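Local structure of MutT/nudix family protein (Shewanella oneidensis, 3GZ5) at residues D26-T31 and W53-G58; T31-Q36 and M113-C118; K38-Q43 and V128-L133; T80-P85 and Q119-S124. The protein probably regulates transcription of NAD metabolism genes in response to ADP-ribose, combining a Nudix domain with a DNA-binding winged-helix domain. One frame throughout, in Å; residues are numbered along the deposited sequence.

Contact 1 (D26-T31 and W53-G58)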
loop_
_atom_site.group_PDB
_atom_site.type_symbol
_atom_site.label_atom_id
_atom_site.label_comp_id
_atom_site.label_asym_id
_atom_site.label_seq_id
_atom_site.Cartn_x
_atom_site.Cartn_y
_atom_site.Cartn_z
ATOM N N ASP B 26 -6.265 9.197 9.393
ATOM C CA ASP B 26 -5.985 8.553 10.692
ATOM C C ASP B 26 -4.602 7.922 10.658
ATOM O O ASP B 26 -4.050 7.686 9.604
ATOM C CB ASP B 26 -7.006 7.443 11.025
ATOM C CG ASP B 26 -8.378 7.994 11.420
ATOM O OD1 ASP B 26 -9.400 7.403 11.059
ATOM O OD2 ASP B 26 -8.444 9.048 12.075
ATOM N N ALA B 27 -4.077 7.611 11.832
ATOM C CA ALA B 27 -2.771 6.995 11.988
ATOM C C ALA B 27 -2.815 5.992 13.125
ATOM O O ALA B 27 -3.298 6.303 14.227
ATOM C CB ALA B 27 -1.736 8.038 12.287
ATOM N N VAL B 28 -2.333 4.784 12.821
ATOM C CA VAL B 28 -1.931 3.801 13.819
ATOM C C VAL B 28 -0.436 4.005 14.107
ATOM O O VAL B 28 0.432 3.628 13.311
ATOM C CB VAL B 28 -2.234 2.362 13.372
ATOM C CG1 VAL B 28 -2.036 1.411 14.525
ATOM C CG2 VAL B 28 -3.687 2.241 12.849
ATOM N N LEU B 29 -0.150 4.661 15.226
ATOM C CA LEU B 29 1.199 4.913 15.651
ATOM C C LEU B 29 1.570 3.876 16.702
ATOM O O LEU B 29 0.919 3.803 17.755
ATOM C CB LEU B 29 1.292 6.315 16.232
ATOM C CG LEU B 29 2.525 6.740 17.040
ATOM C CD1 LEU B 29 3.772 6.850 16.175
ATOM C CD2 LEU B 29 2.235 8.082 17.745
ATOM N N PHE B 30 2.602 3.082 16.404
ATOM C CA PHE B 30 3.131 2.058 17.312
ATOM C C PHE B 30 4.437 2.502 17.910
ATOM O O PHE B 30 5.235 3.205 17.288
ATOM C CB PHE B 30 3.449 0.746 16.575
ATOM C CG PHE B 30 2.278 0.063 15.996
ATOM C CD1 PHE B 30 1.520 -0.800 16.755
ATOM C CD2 PHE B 30 1.957 0.236 14.674
ATOM C CE1 PHE B 30 0.427 -1.470 16.207
ATOM C CE2 PHE B 30 0.866 -0.416 14.123
ATOM C CZ PHE B 30 0.102 -1.276 14.901
ATOM N N THR B 31 4.667 2.041 19.127
ATOM C CA THR B 31 6.002 2.064 19.707
ATOM C C THR B 31 6.280 0.695 20.335
ATOM O O THR B 31 5.444 -0.219 20.304
ATOM C CB THR B 31 6.162 3.216 20.718
ATOM O OG1 THR B 31 7.540 3.362 21.056
ATOM C CG2 THR B 31 5.349 2.968 21.995
ATOM N N TRP B 53 -12.442 5.021 22.804
ATOM C CA TRP B 53 -11.082 5.256 22.314
ATOM C C TRP B 53 -10.983 4.963 20.831
ATOM O O TRP B 53 -11.702 4.124 20.297
ATOM C CB TRP B 53 -10.036 4.466 23.105
ATOM C CG TRP B 53 -9.949 4.927 24.519
ATOM C CD1 TRP B 53 -10.771 4.552 25.542
ATOM C CD2 TRP B 53 -9.021 5.870 25.071
ATOM N NE1 TRP B 53 -10.416 5.201 26.697
ATOM C CE2 TRP B 53 -9.339 6.009 26.445
ATOM C CE3 TRP B 53 -7.948 6.602 24.547
ATOM C CZ2 TRP B 53 -8.627 6.851 27.302
ATOM C CZ3 TRP B 53 -7.225 7.438 25.402
ATOM C CH2 TRP B 53 -7.576 7.558 26.768
ATOM N N GLY B 54 -10.096 5.686 20.167
ATOM C CA GLY B 54 -9.892 5.505 18.736
ATOM C C GLY B 54 -8.590 6.132 18.303
ATOM O O GLY B 54 -7.899 6.782 19.086
ATOM N N LEU B 55 -8.277 5.940 17.029
ATOM C CA LEU B 55 -7.048 6.452 16.425
ATOM C C LEU B 55 -6.979 7.972 16.471
ATOM O O LEU B 55 -8.016 8.655 16.336
ATOM C CB LEU B 55 -6.954 5.979 14.971
ATOM C CG LEU B 55 -7.048 4.471 14.734
ATOM C CD1 LEU B 55 -7.029 4.119 13.241
ATOM C CD2 LEU B 55 -5.934 3.773 15.485
ATOM N N PRO B 56 -5.759 8.520 16.632
ATOM C CA PRO B 56 -5.584 9.943 16.352
ATOM C C PRO B 56 -5.840 10.169 14.856
ATOM O O PRO B 56 -5.541 9.283 14.033
ATOM C CB PRO B 56 -4.122 10.209 16.713
ATOM C CG PRO B 56 -3.478 8.869 16.735
ATOM C CD PRO B 56 -4.508 7.863 17.049
ATOM N N GLY B 57 -6.429 11.315 14.525
ATOM C CA GLY B 57 -6.818 11.601 13.161
ATOM C C GLY B 57 -7.938 12.619 13.087
ATOM O O GLY B 57 -8.394 13.115 14.113
ATOM N N GLY B 58 -8.375 12.930 11.872
ATOM C CA GLY B 58 -9.444 13.897 11.658
ATOM C C GLY B 58 -9.322 14.632 10.335
ATOM O O GLY B 58 -8.737 14.123 9.377
#
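L55 reaches from its loop toward the strand that carries A27 and V28. Its CB lies beside the backbone oxygen of A27. CG stands anti to its own carbonyl carbon (chi1 -55°), which carries both methyls up to the strand. CD1 touches CB of D26 at 4.0 Å and also CG2 of V28. CD2 packs on the same V28 CG2 at 3.8 Å, so the fork of the leucine embraces one valine methyl. With an alanine here both methyl contacts to V28 would go, which would probably open a gap between the buried strand and the loop. P56 comes next, and its CD rests 3.4 Å from A27 O. Its own oxygen accepts the hydrogen bond from A27 N, with N to O 3.1 Å and an N-H...O angle of 150°. This bond ties the strand to the loop just beside the antiparallel, non-hydrogen-bonded pair of D26 and G57. At that pair OD2 of D26 lies 3.2 Å from G57 CA, so close to where a CB on G57 would lie that the two would clash. The extended, positive-phi backbone of G57 would also not suit a CB. The other carboxylate oxygen, D26 OD1, is hydrogen-bonded to T106. G57 and G58 fall where the Nudix signature would be expected to begin. On its other edge the strand of D26 and V28 pairs with strand 104-112. V28 and F30 pack on helix 145-162, while A27 and P56 face L76 of helix 68-80.

Contact 2 (T31-Q36 and M113-C118)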
loop_
_atom_site.group_PDB
_atom_site.type_symbol
_atom_site.label_atom_id
_atom_site.label_comp_id
_atom_site.label_asym_id
_atom_site.label_seq_id
_atom_site.Cartn_x
_atom_site.Cartn_y
_atom_site.Cartn_z
ATOM N N THR B 31 4.667 2.041 19.127
ATOM C CA THR B 31 6.002 2.064 19.707
ATOM C C THR B 31 6.280 0.695 20.335
ATOM O O THR B 31 5.444 -0.219 20.304
ATOM C CB THR B 31 6.162 3.216 20.718
ATOM O OG1 THR B 31 7.540 3.362 21.056
ATOM C CG2 THR B 31 5.349 2.968 21.995
ATOM N N TYR B 32 7.459 0.553 20.904
ATOM C CA TYR B 32 7.797 -0.650 21.609
ATOM C C TYR B 32 8.284 -0.288 23.008
ATOM O O TYR B 32 9.243 0.459 23.170
ATOM C CB TYR B 32 8.849 -1.424 20.825
ATOM C CG TYR B 32 9.323 -2.655 21.534
ATOM C CD1 TYR B 32 8.588 -3.842 21.483
ATOM C CD2 TYR B 32 10.519 -2.633 22.247
ATOM C CE1 TYR B 32 9.037 -4.970 22.132
ATOM C CE2 TYR B 32 10.973 -3.745 22.900
ATOM C CZ TYR B 32 10.235 -4.906 22.845
ATOM O OH TYR B 32 10.718 -5.994 23.510
ATOM N N HIS B 33 7.599 -0.798 24.019
ATOM C CA HIS B 33 7.984 -0.509 25.389
ATOM C C HIS B 33 7.552 -1.622 26.335
ATOM O O HIS B 33 6.421 -2.125 26.251
ATOM C CB HIS B 33 7.382 0.827 25.840
ATOM C CG HIS B 33 7.949 1.346 27.127
ATOM N ND1 HIS B 33 7.187 1.506 28.268
ATOM C CD2 HIS B 33 9.198 1.758 27.446
ATOM C CE1 HIS B 33 7.945 1.984 29.237
ATOM N NE2 HIS B 33 9.169 2.151 28.762
ATOM N N ASP B 34 8.486 -2.031 27.195
ATOM C CA ASP B 34 8.169 -2.716 28.437
ATOM C C ASP B 34 7.206 -3.917 28.359
ATOM O O ASP B 34 6.130 -3.833 28.930
ATOM C CB ASP B 34 7.577 -1.671 29.407
ATOM C CG ASP B 34 7.664 -2.087 30.879
ATOM O OD1 ASP B 34 8.405 -1.407 31.643
ATOM O OD2 ASP B 34 6.979 -3.070 31.278
ATOM N N GLN B 35 7.501 -4.994 27.631
ATOM C CA GLN B 35 8.333 -5.022 26.435
ATOM C C GLN B 35 7.405 -5.619 25.378
ATOM O O GLN B 35 7.564 -6.760 24.924
ATOM C CB GLN B 35 9.636 -5.828 26.599
ATOM C CG GLN B 35 9.542 -7.120 27.404
ATOM C CD GLN B 35 9.649 -6.879 28.899
ATOM O OE1 GLN B 35 9.836 -5.739 29.344
ATOM N NE2 GLN B 35 9.531 -7.955 29.690
ATOM N N GLN B 36 6.415 -4.809 25.016
ATOM C CA GLN B 36 5.367 -5.178 24.084
ATOM C C GLN B 36 5.147 -4.028 23.093
ATOM O O GLN B 36 5.666 -2.925 23.273
ATOM C CB GLN B 36 4.076 -5.451 24.865
ATOM C CG GLN B 36 3.659 -4.295 25.776
ATOM C CD GLN B 36 2.638 -4.680 26.841
ATOM O OE1 GLN B 36 2.338 -3.882 27.736
ATOM N NE2 GLN B 36 2.102 -5.898 26.756
ATOM N N MET B 113 7.436 5.384 16.312
ATOM C CA MET B 113 8.323 6.284 17.040
ATOM C C MET B 113 8.793 5.622 18.321
ATOM O O MET B 113 8.236 4.614 18.733
ATOM C CB MET B 113 7.635 7.607 17.362
ATOM C CG MET B 113 6.534 7.583 18.446
ATOM S SD MET B 113 6.101 9.312 18.842
ATOM C CE MET B 113 4.619 9.079 19.734
ATOM N N SER B 114 9.802 6.194 18.966
ATOM C CA SER B 114 10.209 5.662 20.261
ATOM C C SER B 114 9.299 6.176 21.376
ATOM O O SER B 114 8.825 7.318 21.361
ATOM C CB SER B 114 11.665 5.988 20.572
ATOM O OG SER B 114 11.738 7.228 21.243
ATOM N N TYR B 115 9.078 5.313 22.350
ATOM C CA TYR B 115 8.233 5.599 23.503
ATOM C C TYR B 115 8.613 6.848 24.318
ATOM O O TYR B 115 7.732 7.637 24.640
ATOM C CB TYR B 115 8.169 4.347 24.384
ATOM C CG TYR B 115 7.372 4.489 25.651
ATOM C CD1 TYR B 115 5.997 4.263 25.660
ATOM C CD2 TYR B 115 7.999 4.816 26.859
ATOM C CE1 TYR B 115 5.266 4.370 26.829
ATOM C CE2 TYR B 115 7.270 4.931 28.035
ATOM C CZ TYR B 115 5.912 4.707 28.014
ATOM O OH TYR B 115 5.197 4.803 29.183
ATOM N N GLN B 116 9.897 7.040 24.637
ATOM C CA GLN B 116 10.311 8.163 25.514
ATOM C C GLN B 116 10.462 9.512 24.794
ATOM O O GLN B 116 10.543 10.560 25.441
ATOM C CB GLN B 116 11.583 7.843 26.313
ATOM C CG GLN B 116 11.342 7.219 27.725
ATOM C CD GLN B 116 10.555 8.131 28.696
ATOM O OE1 GLN B 116 10.735 9.364 28.721
ATOM N NE2 GLN B 116 9.677 7.513 29.504
ATOM N N ALA B 117 10.483 9.485 23.462
ATOM C CA ALA B 117 10.462 10.714 22.665
ATOM C C ALA B 117 9.218 11.558 22.957
ATOM O O ALA B 117 9.250 12.784 22.818
ATOM C CB ALA B 117 10.546 10.388 21.184
ATOM N N CYS B 118 8.137 10.909 23.393
ATOM C CA CYS B 118 6.872 11.604 23.613
ATOM C C CYS B 118 6.102 11.254 24.895
ATOM O O CYS B 118 5.138 11.954 25.220
ATOM C CB CYS B 118 5.950 11.350 22.436
ATOM S SG CYS B 118 5.021 9.858 22.648
HETATM O O HOH W 1 10.494 2.814 22.172
#
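M113 meets T31 through its backbone oxygen. The hydroxyl OG1 of T31 donates to M113 O over 2.7 Å, coming in tilted 20° from the carbonyl plane. OG1 gets there by standing anti to the backbone N of T31 (chi1 -169°). S114 follows. Its OG accepts a weak capping bond from A117 N at 3.4 Å, at the entry to a short helix. Y115 carries most of the contact. Its backbone N donates to a water 2.9 Å away, and that water in turn donates to Y32 O, bridging the two segments. The phenol ring of Y115 stacks on the imidazole of H33. The planes are within 7° of parallel, and the ring centroids are 3.5 Å apart. ND1 of H33 lies over the tyrosine ring, and CE2 of Y115 lies over the imidazole. CB of H33 adds a CH-pi contact to the same tyrosine face, 4.0 Å from the ring centroid. CB of D34 sits above the opposite face of the imidazole, toward the rim. T31 CG2 approaches the edge of the tyrosine ring in its plane, 3.9 Å from CD1. The segment 31-36 is the tip of a beta hairpin with a two-residue loop: H33 and Q36 bond N to O in both directions around D34 and Q35. The arrangement seats this Nudix-domain hairpin tip against the turn that follows strand 104-112.

Contact 3 (K38-Q43 and V128-L133). With NA (sodium ion), chain D.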
loop_
_atom_site.group_PDB
_atom_site.type_symbol
_atom_site.label_atom_id
_atom_site.label_comp_id
_atom_site.label_asym_id
_atom_site.label_seq_id
_atom_site.Cartn_x
_atom_site.Cartn_y
_atom_site.Cartn_z
ATOM N N LYS B 38 2.960 -1.140 21.813
ATOM C CA LYS B 38 1.921 -0.235 22.281
ATOM C C LYS B 38 1.409 0.630 21.109
ATOM O O LYS B 38 2.175 0.988 20.207
ATOM C CB LYS B 38 2.455 0.619 23.427
ATOM C CG LYS B 38 2.632 -0.156 24.769
ATOM C CD LYS B 38 3.555 0.602 25.730
ATOM C CE LYS B 38 3.449 0.109 27.195
ATOM N NZ LYS B 38 3.536 -1.374 27.353
ATOM N N VAL B 39 0.110 0.931 21.121
ATOM C CA VAL B 39 -0.543 1.750 20.083
ATOM C C VAL B 39 -1.101 3.025 20.738
ATOM O O VAL B 39 -1.681 2.962 21.837
ATOM C CB VAL B 39 -1.588 0.914 19.258
ATOM C CG1 VAL B 39 -2.601 0.251 20.165
ATOM C CG2 VAL B 39 -2.296 1.744 18.189
ATOM N N LEU B 40 -0.846 4.178 20.121
ATOM C CA LEU B 40 -1.328 5.453 20.654
ATOM C C LEU B 40 -2.812 5.648 20.368
ATOM O O LEU B 40 -3.233 5.576 19.218
ATOM C CB LEU B 40 -0.559 6.649 20.089
ATOM C CG LEU B 40 -0.907 7.960 20.820
ATOM C CD1 LEU B 40 -0.203 8.026 22.180
ATOM C CD2 LEU B 40 -0.543 9.173 20.000
ATOM N N LEU B 41 -3.599 5.878 21.421
ATOM C CA LEU B 41 -5.046 6.072 21.282
ATOM C C LEU B 41 -5.522 7.372 21.914
ATOM O O LEU B 41 -4.853 7.954 22.777
ATOM C CB LEU B 41 -5.835 4.878 21.809
ATOM C CG LEU B 41 -5.707 3.537 21.083
ATOM C CD1 LEU B 41 -6.723 2.583 21.673
ATOM C CD2 LEU B 41 -5.887 3.614 19.561
ATOM N N VAL B 42 -6.666 7.841 21.418
ATOM C CA VAL B 42 -7.221 9.150 21.742
ATOM C C VAL B 42 -8.675 8.914 22.086
ATOM O O VAL B 42 -9.384 8.187 21.375
ATOM C CB VAL B 42 -7.108 10.146 20.537
ATOM C CG1 VAL B 42 -7.773 11.502 20.844
ATOM C CG2 VAL B 42 -5.656 10.348 20.142
ATOM N N GLN B 43 -9.110 9.485 23.205
ATOM C CA GLN B 43 -10.487 9.308 23.629
ATOM C C GLN B 43 -11.376 10.338 22.936
ATOM O O GLN B 43 -11.048 11.530 22.914
ATOM C CB GLN B 43 -10.620 9.418 25.146
ATOM C CG GLN B 43 -11.726 8.547 25.666
ATOM C CD GLN B 43 -12.083 8.802 27.121
ATOM O OE1 GLN B 43 -11.549 9.712 27.781
ATOM N NE2 GLN B 43 -13.009 8.001 27.626
ATOM N N VAL B 128 -5.205 11.127 25.879
ATOM C CA VAL B 128 -4.175 10.503 25.022
ATOM C C VAL B 128 -3.303 9.525 25.827
ATOM O O VAL B 128 -2.643 9.918 26.799
ATOM C CB VAL B 128 -3.249 11.563 24.335
ATOM C CG1 VAL B 128 -2.357 10.899 23.295
ATOM C CG2 VAL B 128 -4.068 12.682 23.695
ATOM N N LYS B 129 -3.277 8.264 25.400
ATOM C CA LYS B 129 -2.574 7.215 26.139
ATOM C C LYS B 129 -1.987 6.124 25.233
ATOM O O LYS B 129 -2.630 5.691 24.274
ATOM C CB LYS B 129 -3.530 6.592 27.174
ATOM C CG LYS B 129 -2.919 5.536 28.098
ATOM C CD LYS B 129 -3.926 5.099 29.171
ATOM C CE LYS B 129 -3.432 3.907 30.009
ATOM N NZ LYS B 129 -2.392 4.287 31.034
ATOM N N TRP B 130 -0.765 5.688 25.550
ATOM C CA TRP B 130 -0.185 4.476 24.961
ATOM C C TRP B 130 -0.850 3.247 25.563
ATOM O O TRP B 130 -0.792 3.039 26.781
ATOM C CB TRP B 130 1.304 4.389 25.252
ATOM C CG TRP B 130 2.194 5.287 24.449
ATOM C CD1 TRP B 130 2.938 6.319 24.920
ATOM C CD2 TRP B 130 2.458 5.211 23.036
ATOM N NE1 TRP B 130 3.645 6.902 23.897
ATOM C CE2 TRP B 130 3.364 6.243 22.729
ATOM C CE3 TRP B 130 2.011 4.372 22.004
ATOM C CZ2 TRP B 130 3.848 6.456 21.429
ATOM C CZ3 TRP B 130 2.482 4.590 20.720
ATOM C CH2 TRP B 130 3.392 5.626 20.444
ATOM N N TRP B 131 -1.461 2.425 24.712
ATOM C CA TRP B 131 -2.134 1.210 25.146
ATOM C C TRP B 131 -1.430 -0.052 24.657
ATOM O O TRP B 131 -1.071 -0.129 23.491
ATOM C CB TRP B 131 -3.564 1.188 24.624
ATOM C CG TRP B 131 -4.471 2.173 25.280
ATOM C CD1 TRP B 131 -4.743 3.450 24.869
ATOM C CD2 TRP B 131 -5.243 1.956 26.462
ATOM N NE1 TRP B 131 -5.632 4.044 25.729
ATOM C CE2 TRP B 131 -5.960 3.148 26.715
ATOM C CE3 TRP B 131 -5.399 0.863 27.339
ATOM C CZ2 TRP B 131 -6.823 3.285 27.814
ATOM C CZ3 TRP B 131 -6.257 0.997 28.423
ATOM C CH2 TRP B 131 -6.950 2.200 28.654
ATOM N N PRO B 132 -1.249 -1.058 25.546
ATOM C CA PRO B 132 -0.784 -2.370 25.091
ATOM C C PRO B 132 -1.674 -2.916 23.976
ATOM O O PRO B 132 -2.906 -2.915 24.090
ATOM C CB PRO B 132 -0.896 -3.238 26.351
ATOM C CG PRO B 132 -0.706 -2.284 27.463
ATOM C CD PRO B 132 -1.441 -1.039 27.007
ATOM N N LEU B 133 -1.055 -3.351 22.890
ATOM C CA LEU B 133 -1.819 -3.838 21.755
ATOM C C LEU B 133 -2.826 -4.912 22.175
ATOM O O LEU B 133 -3.979 -4.881 21.742
ATOM C CB LEU B 133 -0.896 -4.354 20.656
ATOM C CG LEU B 133 -1.552 -4.963 19.420
ATOM C CD1 LEU B 133 -2.445 -3.947 18.685
ATOM C CD2 LEU B 133 -0.465 -5.477 18.525
HETATM NA NA NA D . -1.642 10.514 28.764
#
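W130 turns its indole back over the neighbouring strand and lays one face on L40. CB of L40 stands over the six-membered ring, 4.0 Å from its centroid and 23° off the normal, a CH-pi contact. L40 CD1 sits above the same face, nearer the middle of the indole. CE3 and CZ3 of W130 also press on the backbone, each 3.4 Å from L40 N. The same methyl, L40 CD1, also meets V128 CG1 at 3.8 Å. On the opposite side of the sheet W131 packs against L41. CD1 of its indole lies 3.5 Å from L41 CB, and the two side chains cross at about a right angle. CD of K129 lies above one face of that indole, toward its rim. Between the two faces runs a regular antiparallel ladder. V39 and W131 exchange two backbone hydrogen bonds, both 2.9 Å from N to O and nearly straight. L41 and K129 exchange another two, slightly longer. One carbonyl at the start of the strand points elsewhere: V128 O binds the sodium ion at 2.3 Å, and the backbone oxygens of I122 and V125 complete the three protein ligands. Strand 36-43 has strand 22-33 on its other edge, where K38 pairs with T31 and L40 with L29. L40 and W130 both pack on L29. V39 and L41 face V136 of helix 133-136, which has P132 at its N-cap position, and L41 also touches I149 of helix 145-162.

Contact 4 (T80-P85 and Q119-S124). With NA (sodium ion), chain D.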
loop_
_atom_site.group_PDB
_atom_site.type_symbol
_atom_site.label_atom_id
_atom_site.label_comp_id
_atom_site.label_asym_id
_atom_site.label_seq_id
_atom_site.Cartn_x
_atom_site.Cartn_y
_atom_site.Cartn_z
ATOM N N THR B 80 1.244 14.350 20.455
ATOM C CA THR B 80 2.519 13.839 20.976
ATOM C C THR B 80 3.574 14.920 21.140
ATOM O O THR B 80 4.577 14.708 21.847
ATOM C CB THR B 80 3.137 12.773 20.043
ATOM O OG1 THR B 80 3.333 13.350 18.750
ATOM C CG2 THR B 80 2.240 11.566 19.907
ATOM N N ALA B 81 3.375 16.053 20.463
ATOM C CA ALA B 81 4.388 17.110 20.397
ATOM C C ALA B 81 5.666 16.734 19.617
ATOM O O ALA B 81 6.685 17.399 19.732
ATOM C CB ALA B 81 4.735 17.583 21.797
ATOM N N VAL B 82 5.609 15.662 18.836
ATOM C CA VAL B 82 6.751 15.185 18.045
ATOM C C VAL B 82 6.258 14.727 16.683
ATOM O O VAL B 82 5.211 14.075 16.586
ATOM C CB VAL B 82 7.416 13.891 18.646
ATOM C CG1 VAL B 82 8.868 13.726 18.146
ATOM C CG2 VAL B 82 7.378 13.852 20.142
ATOM N N VAL B 83 7.036 15.019 15.646
ATOM C CA VAL B 83 6.850 14.389 14.364
ATOM C C VAL B 83 7.540 12.994 14.424
ATOM O O VAL B 83 8.728 12.903 14.712
ATOM C CB VAL B 83 7.415 15.290 13.226
ATOM C CG1 VAL B 83 7.282 14.606 11.861
ATOM C CG2 VAL B 83 6.703 16.674 13.232
ATOM N N PRO B 84 6.794 11.906 14.182
ATOM C CA PRO B 84 7.421 10.560 14.255
ATOM C C PRO B 84 8.484 10.381 13.167
ATOM O O PRO B 84 8.349 10.978 12.102
ATOM C CB PRO B 84 6.263 9.592 13.997
ATOM C CG PRO B 84 5.020 10.410 14.045
ATOM C CD PRO B 84 5.382 11.845 13.778
ATOM N N PRO B 85 9.549 9.590 13.433
ATOM C CA PRO B 85 10.561 9.451 12.381
ATOM C C PRO B 85 10.126 8.548 11.219
ATOM O O PRO B 85 10.743 8.590 10.160
ATOM C CB PRO B 85 11.766 8.853 13.127
ATOM C CG PRO B 85 11.156 8.054 14.254
ATOM C CD PRO B 85 9.907 8.836 14.654
ATOM N N GLN B 119 6.480 10.172 25.591
ATOM C CA GLN B 119 5.928 9.870 26.931
ATOM C C GLN B 119 6.248 10.994 27.923
ATOM O O GLN B 119 5.498 11.223 28.880
ATOM C CB GLN B 119 6.433 8.525 27.467
ATOM C CG GLN B 119 5.930 8.152 28.883
ATOM C CD GLN B 119 4.402 7.927 28.981
ATOM O OE1 GLN B 119 3.796 8.182 30.027
ATOM N NE2 GLN B 119 3.791 7.441 27.902
ATOM N N ILE B 120 7.367 11.681 27.680
ATOM C CA ILE B 120 7.709 12.943 28.361
ATOM C C ILE B 120 6.682 14.092 28.164
ATOM O O ILE B 120 6.651 15.034 28.960
ATOM C CB ILE B 120 9.130 13.450 27.945
ATOM C CG1 ILE B 120 9.294 13.455 26.413
ATOM C CG2 ILE B 120 10.235 12.628 28.649
ATOM C CD1 ILE B 120 10.422 14.351 25.885
ATOM N N GLN B 121 5.860 14.011 27.112
ATOM C CA GLN B 121 4.920 15.093 26.735
ATOM C C GLN B 121 3.462 14.632 26.710
ATOM O O GLN B 121 2.615 15.305 26.103
ATOM C CB GLN B 121 5.287 15.667 25.348
ATOM C CG GLN B 121 6.679 16.298 25.240
ATOM C CD GLN B 121 7.458 15.816 24.012
ATOM O OE1 GLN B 121 7.008 14.929 23.293
ATOM N NE2 GLN B 121 8.633 16.394 23.778
ATOM N N ILE B 122 3.181 13.510 27.385
ATOM C CA ILE B 122 1.940 12.730 27.209
ATOM C C ILE B 122 1.449 12.118 28.532
ATOM O O ILE B 122 0.342 11.554 28.615
ATOM C CB ILE B 122 2.154 11.583 26.166
ATOM C CG1 ILE B 122 0.951 11.412 25.248
ATOM C CG2 ILE B 122 2.481 10.250 26.838
ATOM C CD1 ILE B 122 1.235 10.465 24.119
ATOM N N ALA B 123 2.293 12.206 29.555
ATOM C CA ALA B 123 1.888 11.857 30.913
ATOM C C ALA B 123 0.788 12.831 31.336
ATOM O O ALA B 123 -0.285 12.425 31.801
ATOM C CB ALA B 123 3.090 11.957 31.864
ATOM N N SER B 124 1.077 14.115 31.112
ATOM C CA SER B 124 0.265 15.256 31.524
ATOM C C SER B 124 -1.061 15.468 30.760
ATOM O O SER B 124 -1.632 16.573 30.806
ATOM C CB SER B 124 1.128 16.523 31.401
ATOM O OG SER B 124 1.834 16.560 30.159
HETATM NA NA NA D . -1.642 10.514 28.764
#
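The two segments come nearest at T80 and I122, with CA atoms 6.4 Å apart, and no beta pairing links them. Just past T80 the chain leaves the helix at A81, whose phi is positive (67°). T80 steadies this exit. Its OG1 accepts from V82 N at 3.2 Å, which makes an ST turn, and it is also hydrogen-bonded to L76 O one helical turn back. The hydroxyl thus ties the last helical turn to the outgoing loop. From the other segment Q121 does most of the touching. Its CB lies 3.7 Å from T80 O and close to A81 CB. The chain then bends at chi2 (132°), bringing the end of the side chain close to T80 O and to CG2 of V82, whose side chain it crosses at about a right angle. A serine in place of Q121 would probably leave the helix end at T80 and the methyl of A81 without this cover and open a gap beside V82. I122 makes a looser apolar contact, CD1 to T80 CG2 at 4.5 Å. Its backbone oxygen binds the sodium ion at 2.2 Å, together with the oxygens of V125 and V128. The contact joins the end of helix 68-80, which probably corresponds to the Nudix helix, to the sodium-binding loop. T80 and I122 both pack on L40 of strand 36-43, and C118 of the short helix 116-119 touches T80 and V82.

Overall arrangement
From the N terminus, strand 22-33 enters contact 1 and, at its far end, contact 2; the two share T31. Contact 1 closes first, around the hairpin partner strand 36-43. That strand opens contact 3 inside this loop, so contact 1 crosses both contacts 2 and 3. Contact 4 opens later, at the end of helix 68-80, and is in series with contact 1. Contact 2 closes at 113-118, crossing contacts 3 and 4. Contact 4 closes next, nested within the long loop that contact 3 ends. Contacts 3 and 4 share the sodium ion. Together they tie the central sheet to helix 68-80 and the sodium-binding loop.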